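PDB 2OB9: tail assembly chaperone from Enterobacteria phage HK97, which probably assists assembly of the long phage tail as a chaperone during morphogenesis, and packs with further copies of itself in a multi-subunit assembly. Local coordinates for residues 15-21 with 33-39; 75-80 with 105-109. One frame throughout, in Å; residues are numbered along the deposited sequence.

Interaction 1: 15-21 with 33-39; sequences MAGFRHK and VVLREPS
Arg36 lies along the ring of Phe18, at the open end of the hairpin of strands 20-25 and 31-36. Its chain runs extended over one face of the phenyl ring, with CD 3.9 Å from the centroid of Phe18 in a CH-pi contact. Beyond it the guanidinium stacks on the same ring with planes 30° apart, an off-centre cation-pi pair whose CZ lies 4.3 Å from the Phe18 centroid. A chi1 of 78° puts Arg36 CG between its backbone N and carbonyl carbon, and from there the extended chain runs alongside Phe18. NH1 bonds to Glu37 O and also makes a salt bridge to Asp78, which fixes the guanidinium over the ring. At the ring edge, Phe18 CE1 meets Ser39 CA at 3.6 Å.

Glu37 reaches back with an extended chain. Its OE2 takes the backbone N-H of Arg19 on the anti side, N to OE2 2.8 Å. Glu37 N in turn donates to Arg19 O at 3.0 Å, so the two residues are joined twice. Then the strands pair: His20 and Arg36 form a non-hydrogen-bonded pair, Lys21 and Leu35 an antiparallel hydrogen-bonded one.

Charged ends also leave the contact. Arg19 NE pairs with Glu27 of a neighbouring subunit, and Glu37 OE1 with Arg107 of that same neighbour. The Glu37 carboxylate thus joins hairpin and subunit interface, and its negative charge is probably stabilised by these partners.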
HETATM    1  N   MSE A  15       1.614  -4.120  42.419  1.00 60.91           N
HETATM    2  CA  MSE A  15       0.548  -4.221  41.409  1.00 62.55           C
HETATM    3  C   MSE A  15      -0.359  -3.002  41.266  1.00 59.24           C
HETATM    4  O   MSE A  15      -1.451  -3.120  40.730  1.00 59.69           O
HETATM    5  CB  MSE A  15      -0.286  -5.513  41.568  1.00 62.35           C
HETATM    6  CG  MSE A  15       0.423  -6.744  41.050  1.00 63.04           C
HETATM    7 SE   MSE A  15      -0.778  -7.981  40.129  0.80 71.60          SE
HETATM    8  CE  MSE A  15      -2.095  -8.504  41.399  1.00 69.04           C
ATOM      9  N   ALA A  16       0.101  -1.838  41.740  1.00 56.69           N
ATOM     10  CA  ALA A  16      -0.516  -0.534  41.423  1.00 53.10           C
ATOM     11  C   ALA A  16      -0.611  -0.293  39.896  1.00 51.24           C
ATOM     12  O   ALA A  16      -1.458   0.490  39.422  1.00 50.33           O
ATOM     13  CB  ALA A  16       0.281   0.589  42.088  1.00 52.18           C
ATOM     14  N   GLY A  17       0.286  -0.932  39.147  1.00 48.94           N
ATOM     15  CA  GLY A  17       0.383  -0.731  37.725  1.00 47.47           C
ATOM     16  C   GLY A  17      -0.640  -1.505  36.930  1.00 47.80           C
ATOM     17  O   GLY A  17      -0.794  -1.239  35.773  1.00 48.16           O
ATOM     18  N   PHE A  18      -1.382  -2.414  37.555  1.00 47.73           N
ATOM     19  CA  PHE A  18      -2.173  -3.405  36.825  1.00 48.33           C
ATOM     20  C   PHE A  18      -3.548  -3.575  37.416  1.00 48.58           C
ATOM     21  O   PHE A  18      -3.661  -3.827  38.577  1.00 48.55           O
ATOM     22  CB  PHE A  18      -1.473  -4.790  36.872  1.00 46.59           C
ATOM     23  CG  PHE A  18      -0.172  -4.808  36.169  1.00 46.12           C
ATOM     24  CD1 PHE A  18      -0.107  -5.156  34.840  1.00 44.84           C
ATOM     25  CD2 PHE A  18       0.996  -4.382  36.814  1.00 46.94           C
ATOM     26  CE1 PHE A  18       1.088  -5.123  34.165  1.00 43.67           C
ATOM     27  CE2 PHE A  18       2.196  -4.328  36.130  1.00 45.05           C
ATOM     28  CZ  PHE A  18       2.235  -4.710  34.801  1.00 43.40           C
ATOM     29  N   ARG A  19      -4.587  -3.470  36.598  1.00 49.63           N
ATOM     30  CA  ARG A  19      -5.865  -4.123  36.916  1.00 50.71           C
ATOM     31  C   ARG A  19      -5.639  -5.625  37.154  1.00 51.04           C
ATOM     32  O   ARG A  19      -4.849  -6.254  36.474  1.00 50.70           O
ATOM     33  CB  ARG A  19      -6.844  -3.951  35.759  1.00 50.27           C
ATOM     34  CG  ARG A  19      -7.301  -2.534  35.616  1.00 51.93           C
ATOM     35  CD  ARG A  19      -8.292  -2.420  34.504  1.00 53.31           C
ATOM     36  NE  ARG A  19      -8.677  -1.042  34.310  1.00 55.13           N
ATOM     37  CZ  ARG A  19      -9.323  -0.592  33.244  1.00 56.33           C
ATOM     38  NH1 ARG A  19      -9.683  -1.434  32.281  1.00 57.68           N
ATOM     39  NH2 ARG A  19      -9.618   0.696  33.151  1.00 55.01           N
ATOM     40  N   HIS A  20      -6.331  -6.198  38.127  1.00 52.29           N
ATOM     41  CA  HIS A  20      -6.059  -7.573  38.517  1.00 53.21           C
ATOM     42  C   HIS A  20      -7.204  -8.101  39.356  1.00 53.71           C
ATOM     43  O   HIS A  20      -7.989  -7.320  39.869  1.00 53.05           O
ATOM     44  CB  HIS A  20      -4.721  -7.694  39.259  1.00 52.39           C
ATOM     45  CG  HIS A  20      -4.642  -6.897  40.533  1.00 54.17           C
ATOM     46  ND1 HIS A  20      -4.717  -7.476  41.792  1.00 51.19           N
ATOM     47  CD2 HIS A  20      -4.459  -5.570  40.741  1.00 51.93           C
ATOM     48  CE1 HIS A  20      -4.601  -6.538  42.712  1.00 50.56           C
ATOM     49  NE2 HIS A  20      -4.457  -5.373  42.106  1.00 53.55           N
ATOM     50  N   LYS A  21      -7.307  -9.425  39.472  1.00 54.31           N
ATOM     51  CA  LYS A  21      -8.333 -10.033  40.317  1.00 55.33           C
ATOM     52  C   LYS A  21      -7.922 -11.418  40.819  1.00 55.08           C
ATOM     53  O   LYS A  21      -7.038 -12.053  40.262  1.00 54.24           O
ATOM     54  CB  LYS A  21      -9.700 -10.098  39.589  1.00 55.40           C
ATOM     55  CG  LYS A  21      -9.652 -10.700  38.176  1.00 55.94           C
ATOM     56  CD  LYS A  21     -11.069 -10.928  37.659  1.00 57.28           C
ATOM     57  CE  LYS A  21     -11.050 -11.862  36.467  1.00 60.63           C
ATOM     58  NZ  LYS A  21     -11.207 -11.176  35.145  1.00 63.35           N
ATOM     59  N   VAL A  33      -5.536 -18.051  42.019  1.00 49.69           N
ATOM     60  CA  VAL A  33      -4.461 -17.374  41.313  1.00 49.37           C
ATOM     61  C   VAL A  33      -4.898 -15.922  41.217  1.00 49.62           C
ATOM     62  O   VAL A  33      -6.045 -15.590  41.521  1.00 50.13           O
ATOM     63  CB  VAL A  33      -4.216 -17.956  39.863  1.00 49.65           C
ATOM     64  CG1 VAL A  33      -3.914 -19.442  39.932  1.00 49.49           C
ATOM     65  CG2 VAL A  33      -5.405 -17.639  38.865  1.00 47.53           C
ATOM     66  N   VAL A  34      -3.968 -15.060  40.831  1.00 49.26           N
ATOM     67  CA  VAL A  34      -4.257 -13.679  40.547  1.00 47.85           C
ATOM     68  C   VAL A  34      -4.009 -13.475  39.059  1.00 47.39           C
ATOM     69  O   VAL A  34      -2.985 -13.864  38.522  1.00 47.71           O
ATOM     70  CB  VAL A  34      -3.381 -12.726  41.422  1.00 48.68           C
ATOM     71  CG1 VAL A  34      -3.422 -11.300  40.883  1.00 47.10           C
ATOM     72  CG2 VAL A  34      -3.825 -12.752  42.901  1.00 46.53           C
ATOM     73  N   LEU A  35      -4.991 -12.908  38.393  1.00 47.45           N
ATOM     74  CA  LEU A  35      -4.893 -12.548  36.996  1.00 48.43           C
ATOM     75  C   LEU A  35      -4.738 -11.031  36.897  1.00 48.75           C
ATOM     76  O   LEU A  35      -5.522 -10.276  37.477  1.00 48.94           O
ATOM     77  CB  LEU A  35      -6.190 -12.974  36.239  1.00 48.04           C
ATOM     78  CG  LEU A  35      -6.510 -14.475  36.117  1.00 47.68           C
ATOM     79  CD1 LEU A  35      -7.727 -14.713  35.226  1.00 46.23           C
ATOM     80  CD2 LEU A  35      -5.295 -15.314  35.624  1.00 44.11           C
ATOM     81  N   ARG A  36      -3.725 -10.605  36.151  1.00 49.06           N
ATOM     82  CA  ARG A  36      -3.457  -9.195  35.911  1.00 49.52           C
ATOM     83  C   ARG A  36      -3.586  -8.936  34.404  1.00 48.41           C
ATOM     84  O   ARG A  36      -3.378  -9.836  33.636  1.00 48.21           O
ATOM     85  CB  ARG A  36      -2.055  -8.818  36.457  1.00 49.38           C
ATOM     86  CG  ARG A  36      -0.880  -9.241  35.592  1.00 50.56           C
ATOM     87  CD  ARG A  36       0.299  -8.508  36.138  1.00 52.21           C
ATOM     88  NE  ARG A  36       1.670  -8.859  35.763  1.00 50.32           N
ATOM     89  CZ  ARG A  36       2.187  -8.812  34.540  1.00 56.44           C
ATOM     90  NH1 ARG A  36       1.396  -8.598  33.478  1.00 58.56           N
ATOM     91  NH2 ARG A  36       3.507  -9.049  34.365  1.00 54.69           N
ATOM     92  N   GLU A  37      -3.985  -7.733  33.999  1.00 48.26           N
ATOM     93  CA  GLU A  37      -3.892  -7.326  32.609  1.00 48.06           C
ATOM     94  C   GLU A  37      -2.417  -7.435  32.143  1.00 47.87           C
ATOM     95  O   GLU A  37      -1.523  -7.375  32.963  1.00 47.94           O
ATOM     96  CB  GLU A  37      -4.411  -5.902  32.433  1.00 47.75           C
ATOM     97  CG  GLU A  37      -3.522  -4.847  33.056  1.00 48.90           C
ATOM     98  CD  GLU A  37      -4.101  -3.468  32.881  1.00 51.20           C
ATOM     99  OE1 GLU A  37      -4.346  -3.095  31.715  1.00 51.87           O
ATOM    100  OE2 GLU A  37      -4.291  -2.758  33.896  1.00 53.06           O
ATOM    101  N   PRO A  38      -2.171  -7.648  30.838  1.00 48.47           N
ATOM    102  CA  PRO A  38      -0.780  -7.716  30.398  1.00 49.49           C
ATOM    103  C   PRO A  38      -0.049  -6.396  30.469  1.00 50.59           C
ATOM    104  O   PRO A  38      -0.658  -5.318  30.332  1.00 50.04           O
ATOM    105  CB  PRO A  38      -0.884  -8.167  28.934  1.00 49.87           C
ATOM    106  CG  PRO A  38      -2.260  -8.756  28.830  1.00 50.10           C
ATOM    107  CD  PRO A  38      -3.106  -7.964  29.741  1.00 48.14           C
ATOM    108  N   SER A  39       1.257  -6.506  30.673  1.00 51.28           N
ATOM    109  CA  SER A  39       2.110  -5.370  30.711  1.00 53.04           C
ATOM    110  C   SER A  39       2.261  -4.873  29.287  1.00 53.81           C
ATOM    111  O   SER A  39       1.885  -5.568  28.338  1.00 53.37           O
ATOM    112  CB  SER A  39       3.459  -5.739  31.374  1.00 53.49           C
ATOM    113  OG  SER A  39       4.415  -6.170  30.431  1.00 55.07           O
TER

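Interaction 2: 75-80 with 105-109; sequences LFIDVL and HSRLL
Phe76 lays one face of its ring against CB of His105, where two helices pack across the core of this small alpha+beta fold, beside its antiparallel sheet. The segments of helices 61-79 and 103-113 cross at 68°, with axes 9.7 Å apart at closest approach. No hydrogen bond spans them, and all the touching residues are buried.

The chi1 of Phe76 (173°) sets CG anti to the backbone N, and the ring swings toward the second helix. His105 CB sits 4.0 Å from the Phe76 centroid, a CH-pi contact over the face. The imidazole then turns its edge to that ring in an offset edge-to-face pair, planes at 66° and centroids 5.2 Å apart. Leu80 CB lies over the opposite face of the phenyl ring. Leu108 CB and Leu109 N lie near its plane at the rim.

His105 has partners beyond the helix pair. Its NE2 bonds to Ala11 O of another subunit, and its ring meets Trp28 edge-to-face. The histidine therefore joins the core to a subunit interface.

Leu109 fills the other end of the contact. Its CG is also anti to the backbone N, which brings CD1 against both Leu75 and Val79. Leu109 CD1 meets Leu75 CB at 3.6 Å and Val79 CG2 at 4.3 Å.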
ATOM      1  N   LEU A  75       1.315 -14.012  26.170  1.00 50.86           N
ATOM      2  CA  LEU A  75       0.419 -13.240  26.986  1.00 50.43           C
ATOM      3  C   LEU A  75       0.094 -14.011  28.261  1.00 49.51           C
ATOM      4  O   LEU A  75      -0.008 -13.421  29.335  1.00 49.43           O
ATOM      5  CB  LEU A  75      -0.880 -12.861  26.223  1.00 49.28           C
ATOM      6  CG  LEU A  75      -0.955 -11.586  25.416  1.00 50.26           C
ATOM      7  CD1 LEU A  75      -2.383 -11.332  24.913  1.00 47.95           C
ATOM      8  CD2 LEU A  75      -0.440 -10.417  26.244  1.00 52.04           C
ATOM      9  N   PHE A  76      -0.128 -15.316  28.146  1.00 49.36           N
ATOM     10  CA  PHE A  76      -0.524 -16.127  29.328  1.00 48.79           C
ATOM     11  C   PHE A  76       0.477 -16.087  30.476  1.00 49.62           C
ATOM     12  O   PHE A  76       0.123 -15.932  31.668  1.00 50.97           O
ATOM     13  CB  PHE A  76      -0.792 -17.589  28.942  1.00 46.94           C
ATOM     14  CG  PHE A  76      -1.046 -18.488  30.143  1.00 47.43           C
ATOM     15  CD1 PHE A  76      -2.275 -18.467  30.805  1.00 45.86           C
ATOM     16  CD2 PHE A  76      -0.048 -19.350  30.621  1.00 45.71           C
ATOM     17  CE1 PHE A  76      -2.510 -19.294  31.920  1.00 42.28           C
ATOM     18  CE2 PHE A  76      -0.288 -20.179  31.750  1.00 46.06           C
ATOM     19  CZ  PHE A  76      -1.519 -20.154  32.369  1.00 46.15           C
ATOM     20  N   ILE A  77       1.727 -16.284  30.105  1.00 49.72           N
ATOM     21  CA  ILE A  77       2.812 -16.283  31.023  1.00 50.70           C
ATOM     22  C   ILE A  77       2.880 -14.945  31.758  1.00 51.15           C
ATOM     23  O   ILE A  77       3.278 -14.886  32.900  1.00 50.53           O
ATOM     24  CB  ILE A  77       4.069 -16.582  30.256  1.00 50.52           C
ATOM     25  CG1 ILE A  77       4.196 -18.089  30.051  1.00 50.48           C
ATOM     26  CG2 ILE A  77       5.293 -15.967  30.895  1.00 51.95           C
ATOM     27  CD1 ILE A  77       5.091 -18.419  28.845  1.00 54.67           C
ATOM     28  N   ASP A  78       2.450 -13.886  31.094  1.00 52.37           N
ATOM     29  CA  ASP A  78       2.525 -12.578  31.645  1.00 53.48           C
ATOM     30  C   ASP A  78       1.340 -12.245  32.536  1.00 53.87           C
ATOM     31  O   ASP A  78       1.470 -11.515  33.520  1.00 54.65           O
ATOM     32  CB  ASP A  78       2.615 -11.571  30.510  1.00 55.24           C
ATOM     33  CG  ASP A  78       2.958 -10.173  31.007  1.00 56.86           C
ATOM     34  OD1 ASP A  78       4.093  -9.977  31.516  1.00 54.51           O
ATOM     35  OD2 ASP A  78       2.069  -9.304  30.884  1.00 60.72           O
ATOM     36  N   VAL A  79       0.172 -12.772  32.212  1.00 53.74           N
ATOM     37  CA  VAL A  79      -0.997 -12.457  33.025  1.00 52.88           C
ATOM     38  C   VAL A  79      -1.126 -13.246  34.315  1.00 52.25           C
ATOM     39  O   VAL A  79      -1.807 -12.797  35.218  1.00 53.01           O
ATOM     40  CB  VAL A  79      -2.324 -12.518  32.208  1.00 53.36           C
ATOM     41  CG1 VAL A  79      -2.216 -11.653  30.969  1.00 52.01           C
ATOM     42  CG2 VAL A  79      -2.732 -13.965  31.871  1.00 52.17           C
ATOM     43  N   LEU A  80      -0.489 -14.412  34.403  1.00 51.36           N
ATOM     44  CA  LEU A  80      -0.771 -15.377  35.480  1.00 50.86           C
ATOM     45  C   LEU A  80       0.158 -15.228  36.656  1.00 51.07           C
ATOM     46  O   LEU A  80       1.370 -15.395  36.516  1.00 51.20           O
ATOM     47  CB  LEU A  80      -0.690 -16.847  34.977  1.00 51.19           C
ATOM     48  CG  LEU A  80      -1.101 -17.922  36.003  1.00 50.70           C
ATOM     49  CD1 LEU A  80      -2.627 -17.888  36.201  1.00 50.01           C
ATOM     50  CD2 LEU A  80      -0.627 -19.342  35.610  1.00 49.77           C
ATOM     51  N   HIS A 105      -5.652 -22.944  30.630  1.00 51.85           N
ATOM     52  CA  HIS A 105      -4.752 -21.819  30.403  1.00 51.38           C
ATOM     53  C   HIS A 105      -5.392 -20.789  29.483  1.00 51.29           C
ATOM     54  O   HIS A 105      -5.329 -19.596  29.717  1.00 51.07           O
ATOM     55  CB  HIS A 105      -3.436 -22.301  29.789  1.00 50.14           C
ATOM     56  CG  HIS A 105      -2.821 -23.452  30.522  1.00 52.06           C
ATOM     57  ND1 HIS A 105      -3.336 -24.727  30.460  1.00 51.89           N
ATOM     58  CD2 HIS A 105      -1.766 -23.511  31.368  1.00 51.78           C
ATOM     59  CE1 HIS A 105      -2.609 -25.530  31.207  1.00 52.23           C
ATOM     60  NE2 HIS A 105      -1.666 -24.809  31.792  1.00 53.91           N
ATOM     61  N   SER A 106      -6.022 -21.269  28.435  1.00 51.82           N
ATOM     62  CA  SER A 106      -6.568 -20.383  27.439  1.00 51.84           C
ATOM     63  C   SER A 106      -7.819 -19.663  27.950  1.00 50.93           C
ATOM     64  O   SER A 106      -8.054 -18.532  27.598  1.00 49.26           O
ATOM     65  CB  SER A 106      -6.784 -21.137  26.129  1.00 51.69           C
ATOM     66  OG  SER A 106      -8.110 -21.648  26.048  1.00 53.14           O
ATOM     67  N   ARG A 107      -8.575 -20.316  28.825  1.00 51.92           N
ATOM     68  CA  ARG A 107      -9.740 -19.707  29.508  1.00 52.96           C
ATOM     69  C   ARG A 107      -9.279 -18.701  30.579  1.00 51.85           C
ATOM     70  O   ARG A 107      -9.945 -17.718  30.844  1.00 51.15           O
ATOM     71  CB  ARG A 107     -10.573 -20.802  30.169  1.00 52.29           C
ATOM     72  CG  ARG A 107     -11.841 -20.292  30.855  1.00 56.52           C
ATOM     73  CD  ARG A 107     -12.602 -21.364  31.719  1.00 57.90           C
ATOM     74  NE  ARG A 107     -11.851 -21.894  32.889  1.00 64.99           N
ATOM     75  CZ  ARG A 107     -11.623 -21.209  34.015  1.00 68.08           C
ATOM     76  NH1 ARG A 107     -12.052 -19.945  34.140  1.00 66.70           N
ATOM     77  NH2 ARG A 107     -10.962 -21.787  35.028  1.00 69.30           N
ATOM     78  N   LEU A 108      -8.125 -18.959  31.193  1.00 50.99           N
ATOM     79  CA  LEU A 108      -7.536 -18.002  32.139  1.00 50.54           C
ATOM     80  C   LEU A 108      -6.965 -16.784  31.400  1.00 50.52           C
ATOM     81  O   LEU A 108      -7.143 -15.667  31.865  1.00 51.82           O
ATOM     82  CB  LEU A 108      -6.474 -18.671  33.061  1.00 49.84           C
ATOM     83  CG  LEU A 108      -7.013 -19.612  34.152  1.00 48.08           C
ATOM     84  CD1 LEU A 108      -5.887 -20.326  34.855  1.00 45.57           C
ATOM     85  CD2 LEU A 108      -7.885 -18.867  35.199  1.00 45.11           C
ATOM     86  N   LEU A 109      -6.321 -16.985  30.249  1.00 49.17           N
ATOM     87  CA  LEU A 109      -5.931 -15.868  29.419  1.00 48.72           C
ATOM     88  C   LEU A 109      -7.110 -14.936  29.085  1.00 49.77           C
ATOM     89  O   LEU A 109      -6.983 -13.711  29.254  1.00 48.65           O
ATOM     90  CB  LEU A 109      -5.220 -16.317  28.149  1.00 48.10           C
ATOM     91  CG  LEU A 109      -4.741 -15.268  27.115  1.00 48.43           C
ATOM     92  CD1 LEU A 109      -3.897 -14.154  27.775  1.00 43.97           C
ATOM     93  CD2 LEU A 109      -3.889 -15.952  26.025  1.00 48.21           C
TER

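The contacts follow one another along the chain: interaction 1 closes before interaction 2 opens. Their centres lie about 11 Å apart. Interaction 1 belongs to the hairpin of strands 20-25 and 31-36, and interaction 2 to helices 61-79 and 103-113. Asp78 is the direct tie: besides holding Arg36, its OD2 probably takes the N-H of Ser39, N to OD2 2.9 Å. Pro38 packs close by, its CB 3.5 Å from Leu75 CD2. Strand 80-81, which continues straight from helix 61-79, pairs with strand 31-36 as the third strand of the sheet. Hairpin and helical core are therefore one unit. Both contacts also touch other subunits, consistent with the spiral assembly of these chaperones.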